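Local coordinates for protein putative phytoene/squalene synthase YisP (Bacillus subtilis subsp. subtilis, PDB 3WE9) that hydrolyses farnesyl diphosphate to farnesol and diphosphate, an isoprenoid phosphatase activity involved in biofilm formation, on a chain of the phytoene/squalene synthase family, at residues A[49-54]-A[130-135]; A[124-129]-A[151-156]; A[164-169]-A[246-251]. One frame throughout, in Å; residues are numbered along the deposited sequence.

Contact 1: A[49-54]-A[130-135]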
loop_
_atom_site.group_PDB
_atom_site.type_symbol
_atom_site.label_atom_id
_atom_site.label_comp_id
_atom_site.label_asym_id
_atom_site.label_seq_id
_atom_site.Cartn_x
_atom_site.Cartn_y
_atom_site.Cartn_z
ATOM N N SER A 49 -4.763 -9.947 -1.945
ATOM C CA SER A 49 -5.864 -10.571 -1.216
ATOM C C SER A 49 -5.251 -11.232 0.015
ATOM O O SER A 49 -5.803 -11.155 1.119
ATOM C CB SER A 49 -6.566 -11.625 -2.077
ATOM O OG SER A 49 -7.349 -11.019 -3.091
ATOM N N PHE A 50 -4.105 -11.880 -0.192
ATOM C CA PHE A 50 -3.375 -12.534 0.884
ATOM C C PHE A 50 -3.063 -11.501 1.963
ATOM O O PHE A 50 -3.284 -11.740 3.150
ATOM C CB PHE A 50 -2.061 -13.123 0.360
ATOM C CG PHE A 50 -1.079 -13.468 1.444
ATOM C CD1 PHE A 50 -1.210 -14.645 2.176
ATOM C CD2 PHE A 50 -0.041 -12.593 1.757
ATOM C CE1 PHE A 50 -0.320 -14.945 3.206
ATOM C CE2 PHE A 50 0.853 -12.880 2.783
ATOM C CZ PHE A 50 0.713 -14.060 3.511
ATOM N N CYS A 51 -2.542 -10.354 1.538
ATOM C CA CYS A 51 -2.204 -9.277 2.461
ATOM C C CYS A 51 -3.426 -8.830 3.263
ATOM O O CYS A 51 -3.370 -8.742 4.492
ATOM C CB CYS A 51 -1.613 -8.089 1.692
ATOM S SG CYS A 51 0.056 -8.392 1.032
ATOM N N HIS A 52 -4.527 -8.553 2.568
ATOM C CA HIS A 52 -5.754 -8.125 3.229
ATOM C C HIS A 52 -6.204 -9.176 4.239
ATOM O O HIS A 52 -6.480 -8.857 5.399
ATOM C CB HIS A 52 -6.872 -7.901 2.209
ATOM C CG HIS A 52 -8.185 -7.525 2.826
ATOM N ND1 HIS A 52 -8.393 -6.315 3.454
ATOM C CD2 HIS A 52 -9.351 -8.207 2.930
ATOM C CE1 HIS A 52 -9.629 -6.268 3.918
ATOM N NE2 HIS A 52 -10.232 -7.404 3.614
ATOM N N THR A 53 -6.276 -10.426 3.789
ATOM C CA THR A 53 -6.695 -11.534 4.643
ATOM C C THR A 53 -5.854 -11.624 5.909
ATOM O O THR A 53 -6.389 -11.717 7.016
ATOM C CB THR A 53 -6.604 -12.884 3.897
ATOM O OG1 THR A 53 -7.598 -12.927 2.867
ATOM C CG2 THR A 53 -6.827 -14.047 4.857
ATOM N N ALA A 54 -4.537 -11.597 5.743
ATOM C CA ALA A 54 -3.627 -11.681 6.876
ATOM C C ALA A 54 -3.748 -10.462 7.789
ATOM O O ALA A 54 -3.508 -10.557 8.991
ATOM C CB ALA A 54 -2.192 -11.823 6.381
ATOM N N GLY A 130 6.341 -2.390 2.386
ATOM C CA GLY A 130 7.581 -2.686 1.684
ATOM C C GLY A 130 7.658 -4.152 1.298
ATOM O O GLY A 130 8.110 -4.506 0.201
ATOM N N ALA A 131 7.210 -5.005 2.211
ATOM C CA ALA A 131 7.196 -6.446 1.984
ATOM C C ALA A 131 6.250 -6.760 0.834
ATOM O O ALA A 131 6.552 -7.591 -0.018
ATOM C CB ALA A 131 6.737 -7.180 3.253
ATOM N N ALA A 132 5.096 -6.095 0.816
ATOM C CA ALA A 132 4.120 -6.312 -0.249
ATOM C C ALA A 132 4.756 -5.929 -1.585
ATOM O O ALA A 132 4.536 -6.585 -2.607
ATOM C CB ALA A 132 2.866 -5.476 0.005
ATOM N N GLY A 133 5.550 -4.863 -1.570
ATOM C CA GLY A 133 6.215 -4.430 -2.784
ATOM C C GLY A 133 7.151 -5.513 -3.286
ATOM O O GLY A 133 7.234 -5.776 -4.486
ATOM N N LEU A 134 7.870 -6.149 -2.364
ATOM C CA LEU A 134 8.788 -7.217 -2.741
ATOM C C LEU A 134 7.989 -8.434 -3.213
ATOM O O LEU A 134 8.402 -9.135 -4.129
ATOM C CB LEU A 134 9.684 -7.596 -1.557
ATOM C CG LEU A 134 10.884 -8.490 -1.890
ATOM C CD1 LEU A 134 11.747 -7.822 -2.961
ATOM C CD2 LEU A 134 11.704 -8.738 -0.618
ATOM N N MET A 135 6.844 -8.687 -2.585
ATOM C CA MET A 135 5.995 -9.812 -2.982
ATOM C C MET A 135 5.642 -9.690 -4.465
ATOM O O MET A 135 5.679 -10.664 -5.214
ATOM C CB MET A 135 4.680 -9.806 -2.209
ATOM C CG MET A 135 4.754 -10.102 -0.728
ATOM S SD MET A 135 3.103 -9.899 -0.035
ATOM C CE MET A 135 3.507 -9.326 1.651
#

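Contact 2: A[124-129]-A[151-156]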
loop_
_atom_site.group_PDB
_atom_site.type_symbol
_atom_site.label_atom_id
_atom_site.label_comp_id
_atom_site.label_asym_id
_atom_site.label_seq_id
_atom_site.Cartn_x
_atom_site.Cartn_y
_atom_site.Cartn_z
ATOM N N TYR A 124 7.871 -0.254 10.420
ATOM C CA TYR A 124 6.593 -0.932 10.303
ATOM C C TYR A 124 6.050 -0.890 8.874
ATOM O O TYR A 124 5.518 -1.882 8.376
ATOM C CB TYR A 124 5.566 -0.318 11.238
ATOM C CG TYR A 124 4.274 -1.076 11.200
ATOM C CD1 TYR A 124 4.236 -2.426 11.550
ATOM C CD2 TYR A 124 3.096 -0.469 10.779
ATOM C CE1 TYR A 124 3.060 -3.154 11.482
ATOM C CE2 TYR A 124 1.909 -1.191 10.708
ATOM C CZ TYR A 124 1.900 -2.530 11.063
ATOM O OH TYR A 124 0.730 -3.249 11.014
ATOM N N ALA A 125 6.163 0.265 8.227
ATOM C CA ALA A 125 5.688 0.408 6.853
ATOM C C ALA A 125 6.547 -0.485 5.960
ATOM O O ALA A 125 6.082 -1.031 4.964
ATOM C CB ALA A 125 5.804 1.862 6.410
ATOM N N TYR A 126 7.813 -0.622 6.338
ATOM C CA TYR A 126 8.759 -1.443 5.593
ATOM C C TYR A 126 8.384 -2.921 5.646
ATOM O O TYR A 126 8.361 -3.599 4.616
ATOM C CB TYR A 126 10.172 -1.240 6.154
ATOM C CG TYR A 126 11.211 -2.200 5.607
ATOM C CD1 TYR A 126 11.464 -2.282 4.238
ATOM C CD2 TYR A 126 11.936 -3.029 6.460
ATOM C CE1 TYR A 126 12.415 -3.169 3.729
ATOM C CE2 TYR A 126 12.892 -3.921 5.965
ATOM C CZ TYR A 126 13.125 -3.983 4.600
ATOM O OH TYR A 126 14.071 -4.850 4.105
ATOM N N ARG A 127 8.062 -3.404 6.842
ATOM C CA ARG A 127 7.716 -4.810 7.037
ATOM C C ARG A 127 6.365 -5.210 6.463
ATOM O O ARG A 127 6.094 -6.396 6.284
ATOM C CB ARG A 127 7.741 -5.159 8.530
ATOM C CG ARG A 127 9.040 -4.824 9.239
ATOM C CD ARG A 127 8.970 -5.245 10.709
ATOM N NE ARG A 127 7.810 -4.667 11.390
ATOM C CZ ARG A 127 7.875 -3.709 12.313
ATOM N NH1 ARG A 127 9.046 -3.210 12.678
ATOM N NH2 ARG A 127 6.769 -3.250 12.878
ATOM N N THR A 128 5.509 -4.228 6.189
ATOM C CA THR A 128 4.193 -4.524 5.636
ATOM C C THR A 128 4.101 -4.067 4.175
ATOM O O THR A 128 4.139 -4.895 3.259
ATOM C CB THR A 128 3.068 -3.881 6.494
ATOM O OG1 THR A 128 3.339 -2.485 6.698
ATOM C CG2 THR A 128 2.979 -4.577 7.857
ATOM N N GLY A 129 3.991 -2.758 3.956
ATOM C CA GLY A 129 3.923 -2.246 2.595
ATOM C C GLY A 129 5.168 -2.574 1.784
ATOM O O GLY A 129 5.072 -2.984 0.627
ATOM N N ALA A 151 12.917 0.218 -5.858
ATOM C CA ALA A 151 11.744 0.989 -6.257
ATOM C C ALA A 151 10.438 0.326 -5.828
ATOM O O ALA A 151 9.494 1.007 -5.429
ATOM C CB ALA A 151 11.748 1.201 -7.766
ATOM N N ALA A 152 10.384 -0.998 -5.928
ATOM C CA ALA A 152 9.189 -1.748 -5.546
ATOM C C ALA A 152 8.958 -1.650 -4.036
ATOM O O ALA A 152 7.841 -1.406 -3.581
ATOM C CB ALA A 152 9.338 -3.213 -5.959
ATOM N N VAL A 153 10.016 -1.848 -3.260
ATOM C CA VAL A 153 9.909 -1.772 -1.811
ATOM C C VAL A 153 9.530 -0.351 -1.391
ATOM O O VAL A 153 8.662 -0.157 -0.536
ATOM C CB VAL A 153 11.240 -2.180 -1.130
ATOM C CG1 VAL A 153 11.162 -1.929 0.372
ATOM C CG2 VAL A 153 11.526 -3.661 -1.402
ATOM N N SER A 154 10.169 0.639 -2.005
ATOM C CA SER A 154 9.873 2.027 -1.682
ATOM C C SER A 154 8.415 2.374 -1.998
ATOM O O SER A 154 7.770 3.098 -1.249
ATOM C CB SER A 154 10.818 2.961 -2.442
ATOM O OG SER A 154 12.110 2.946 -1.856
ATOM N N LEU A 155 7.899 1.856 -3.108
ATOM C CA LEU A 155 6.514 2.117 -3.485
ATOM C C LEU A 155 5.556 1.534 -2.443
ATOM O O LEU A 155 4.660 2.219 -1.962
ATOM C CB LEU A 155 6.207 1.509 -4.855
ATOM C CG LEU A 155 4.752 1.683 -5.315
ATOM C CD1 LEU A 155 4.418 3.166 -5.417
ATOM C CD2 LEU A 155 4.544 0.979 -6.652
ATOM N N GLY A 156 5.753 0.267 -2.097
ATOM C CA GLY A 156 4.890 -0.369 -1.116
ATOM C C GLY A 156 4.964 0.313 0.238
ATOM O O GLY A 156 3.948 0.494 0.915
#

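Contact 3: A[164-169]-A[246-251]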
loop_
_atom_site.group_PDB
_atom_site.type_symbol
_atom_site.label_atom_id
_atom_site.label_comp_id
_atom_site.label_asym_id
_atom_site.label_seq_id
_atom_site.Cartn_x
_atom_site.Cartn_y
_atom_site.Cartn_z
ATOM N N PHE A 164 -1.668 5.113 6.239
ATOM C CA PHE A 164 -1.595 5.483 7.647
ATOM C C PHE A 164 -2.019 6.933 7.854
ATOM O O PHE A 164 -2.762 7.238 8.780
ATOM C CB PHE A 164 -0.171 5.305 8.192
ATOM C CG PHE A 164 0.267 3.868 8.319
ATOM C CD1 PHE A 164 -0.621 2.820 8.065
ATOM C CD2 PHE A 164 1.570 3.564 8.716
ATOM C CE1 PHE A 164 -0.220 1.492 8.207
ATOM C CE2 PHE A 164 1.985 2.236 8.863
ATOM C CZ PHE A 164 1.088 1.197 8.608
ATOM N N LEU A 165 -1.531 7.818 6.986
ATOM C CA LEU A 165 -1.834 9.247 7.058
ATOM C C LEU A 165 -3.255 9.636 6.634
ATOM O O LEU A 165 -3.683 10.771 6.856
ATOM C CB LEU A 165 -0.838 10.024 6.186
ATOM C CG LEU A 165 0.628 10.049 6.650
ATOM C CD1 LEU A 165 1.515 10.641 5.556
ATOM C CD2 LEU A 165 0.745 10.868 7.923
ATOM N N SER A 166 -3.972 8.698 6.024
ATOM C CA SER A 166 -5.330 8.940 5.526
ATOM C C SER A 166 -6.465 8.691 6.519
ATOM O O SER A 166 -7.621 9.016 6.236
ATOM C CB SER A 166 -5.590 8.061 4.294
ATOM O OG SER A 166 -4.662 8.315 3.255
ATOM N N ASP A 167 -6.157 8.122 7.677
ATOM C CA ASP A 167 -7.213 7.797 8.627
ATOM C C ASP A 167 -6.645 7.557 10.018
ATOM O O ASP A 167 -5.934 6.576 10.246
ATOM C CB ASP A 167 -7.940 6.547 8.117
ATOM C CG ASP A 167 -9.102 6.116 8.996
ATOM O OD1 ASP A 167 -9.516 6.865 9.905
ATOM O OD2 ASP A 167 -9.613 5.003 8.751
ATOM N N LEU A 168 -6.952 8.470 10.935
ATOM C CA LEU A 168 -6.488 8.369 12.314
ATOM C C LEU A 168 -7.680 8.300 13.265
ATOM O O LEU A 168 -7.619 8.797 14.392
ATOM C CB LEU A 168 -5.606 9.574 12.657
ATOM C CG LEU A 168 -4.344 9.758 11.797
ATOM C CD1 LEU A 168 -3.575 10.990 12.281
ATOM C CD2 LEU A 168 -3.470 8.506 11.878
ATOM N N GLY A 169 -8.756 7.666 12.808
ATOM C CA GLY A 169 -9.964 7.557 13.610
ATOM C C GLY A 169 -9.943 6.699 14.868
ATOM O O GLY A 169 -10.648 7.011 15.829
ATOM N N GLU A 246 -2.629 15.017 -1.461
ATOM C CA GLU A 246 -3.091 16.352 -1.829
ATOM C C GLU A 246 -4.542 16.574 -1.389
ATOM O O GLU A 246 -4.896 17.660 -0.922
ATOM C CB GLU A 246 -2.947 16.561 -3.340
ATOM C CG GLU A 246 -1.503 16.515 -3.826
ATOM C CD GLU A 246 -0.662 17.697 -3.338
ATOM O OE1 GLU A 246 -0.552 17.909 -2.107
ATOM O OE2 GLU A 246 -0.104 18.419 -4.196
ATOM N N LYS A 247 -5.376 15.543 -1.513
ATOM C CA LYS A 247 -6.778 15.652 -1.115
ATOM C C LYS A 247 -6.884 15.896 0.385
ATOM O O LYS A 247 -7.680 16.719 0.847
ATOM C CB LYS A 247 -7.552 14.377 -1.479
ATOM C CG LYS A 247 -9.048 14.465 -1.158
ATOM C CD LYS A 247 -9.830 13.243 -1.625
ATOM C CE LYS A 247 -11.324 13.415 -1.335
ATOM N NZ LYS A 247 -12.143 12.269 -1.818
ATOM N N ILE A 248 -6.079 15.165 1.148
ATOM C CA ILE A 248 -6.076 15.309 2.597
ATOM C C ILE A 248 -5.725 16.755 2.953
ATOM O O ILE A 248 -6.357 17.362 3.819
ATOM C CB ILE A 248 -5.055 14.332 3.241
ATOM C CG1 ILE A 248 -5.500 12.886 2.970
ATOM C CG2 ILE A 248 -4.945 14.598 4.743
ATOM C CD1 ILE A 248 -4.511 11.815 3.423
ATOM N N ARG A 249 -4.724 17.307 2.276
ATOM C CA ARG A 249 -4.320 18.685 2.530
ATOM C C ARG A 249 -5.464 19.631 2.172
ATOM O O ARG A 249 -5.731 20.596 2.887
ATOM C CB ARG A 249 -3.078 19.035 1.709
ATOM C CG ARG A 249 -1.817 18.348 2.205
ATOM C CD ARG A 249 -0.628 18.599 1.286
ATOM N NE ARG A 249 0.580 17.972 1.811
ATOM C CZ ARG A 249 1.376 17.174 1.110
ATOM N NH1 ARG A 249 1.098 16.900 -0.162
ATOM N NH2 ARG A 249 2.441 16.639 1.684
ATOM N N ALA A 250 -6.136 19.334 1.063
ATOM C CA ALA A 250 -7.258 20.134 0.580
ATOM C C ALA A 250 -8.434 20.082 1.546
ATOM O O ALA A 250 -9.238 21.013 1.623
ATOM C CB ALA A 250 -7.699 19.634 -0.801
ATOM N N LYS A 251 -8.535 18.986 2.285
ATOM C CA LYS A 251 -9.621 18.834 3.234
ATOM C C LYS A 251 -9.182 19.105 4.664
ATOM O O LYS A 251 -9.702 18.516 5.611
ATOM C CB LYS A 251 -10.230 17.444 3.121
ATOM C CG LYS A 251 -10.766 17.115 1.733
ATOM C CD LYS A 251 -11.899 18.040 1.338
ATOM C CE LYS A 251 -12.453 17.672 -0.030
ATOM N NZ LYS A 251 -13.553 18.594 -0.425
#

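Contact 1: A[49-54]-A[130-135]
Cys-51 and Ala-132 mark the closest backbone approach of two helices, 38-54 and 118-140, with their CA atoms 7.5 Å apart. The gap is bridged by sulfur. Met-135 leads with its far end: CG lies beside its own backbone N (chi1 -68°), the next bond is extended, and a bend at chi3 brings the thioether round to the cysteine. Cys-51 SG meets both the sulfur and the terminal methyl, 3.6 Å from Met-135 SD and 3.6 Å from Met-135 CE. The methyl of Ala-132 reaches the same thiol more loosely, its CB 4.2 Å from Cys-51 SG; this alanine side chain also lies about 4 Å from a bound triethylene glycol. These are apolar contacts between polarisable atoms. Beyond the thioether, Phe-101 and Phe-104 of helix 98-107 pack on Met-135, and Phe-101 also meets the ring of Phe-50 edge-to-face, so helix 98-107 also packs against this cluster. A buried helix pair with an alanine methyl, a thiol and a thioether at its interface fits the all-helical core of the squalene/phytoene synthase fold.

Contact 2: A[124-129]-A[151-156]
At Gly-129 and Gly-156 the backbones of helices 118-140 and 145-165 come into direct contact, CA to CA 4.3 Å, just where the first helix leaves a wider pi-type turn at 126-129. The approach is reciprocal. Gly-156 CA lies 3.1 Å from Gly-129 O, with 136° at the hydrogen, while Gly-129 CA lies 3.2 Å from Gly-156 O. To one side, Val-153 brings its CG1 methyl to the rim of the Tyr-126 ring, near the ring plane, 3.8 Å from Tyr-126 CE1. The tyrosine gets there by setting CG opposite its backbone N (chi1 171°), although its first side-chain bond does not aim at the other helix. Within the wide turn the amide of Thr-128 makes weak bonds to Tyr-124 O and Ala-125 O, and Ala-125 O probably also accepts from Gly-130 N. The threonine hydroxyl adds a bond: Thr-128 OG1 donates to Tyr-124 O over 2.8 Å, tilted 25° from the carbonyl plane, and also bonds Gln-160 NE2 from the facing helix. The chemistry implies a contact of two kinds, a reciprocal pair of CA-H...O contacts, which the absence of side chains on both glycines makes possible, and a dispersive methyl-to-ring-edge touch flanking it.

Contact 3: A[164-169]-A[246-251]
Next to the meeting of Ile-248 with Ser-166, in the all-helical squalene/phytoene synthase fold, the Arg-249 guanidinium has Glu-246 CD at its edge and in its plane; the salt bridge, Arg-249 NH1 to Glu-246 OE1, spans 2.7 Å and reaches the oxygen from above the carboxylate plane. Glu-206 and Glu-213 of helix 199-221 also hold this guanidinium, so three carboxylates share its charge. The opposing segment 164-169 contains an Asx turn: Asp-167 OD1 accepts from Gly-169 N at 3.1 Å. Asp-167 probably opens a DXXXD motif of the family, and its first side-chain bond is directed away from segment 246-251. What joins the two segments is one isoleucine arm. Ile-248 sets CG1 beside its backbone N and extends chi2 (174°), so the CD1 methyl advances onto Leu-165 and Ser-166. Both oxygens near that methyl are engaged elsewhere: Leu-165 O accepts from Trp-205 NE1, and Ser-166 OG bonds Val-162 O one turn back. Trp-205 packs on Ile-248 as well. The contact is therefore methyl against two engaged oxygens and the carbons of Ser-166, with Ile-248 CD1 3.7 Å from Leu-165 O and 3.5 Å from Ser-166 OG.

Overall arrangement
Contact 2 shares a helix with each of the others, 118-140 with contact 1 and 145-165 with contact 3. Segments 124-129 and 130-135 are consecutive, and contacts 1 and 2, centred 10 Å apart, also meet between helices, Gly-133 O lying 3.6 Å from Ala-152 CB. Contact 3 is centred 19 Å from contact 2, yet Tyr-124 CE2 packs 3.3 Å from Phe-164 CZ. Contacts 1 and 3 do not touch, with nearest atoms about 9 Å apart. Triethylene glycol, probably from the crystallisation liquor, lies about 4 Å from Ala-132 and likewise from Gly-156, consistent with a pocket bordered by contacts 1 and 2. Segment 164-169 carries Asp-167 of the probable DXXXD motif, which in relatives binds diphosphate through magnesium.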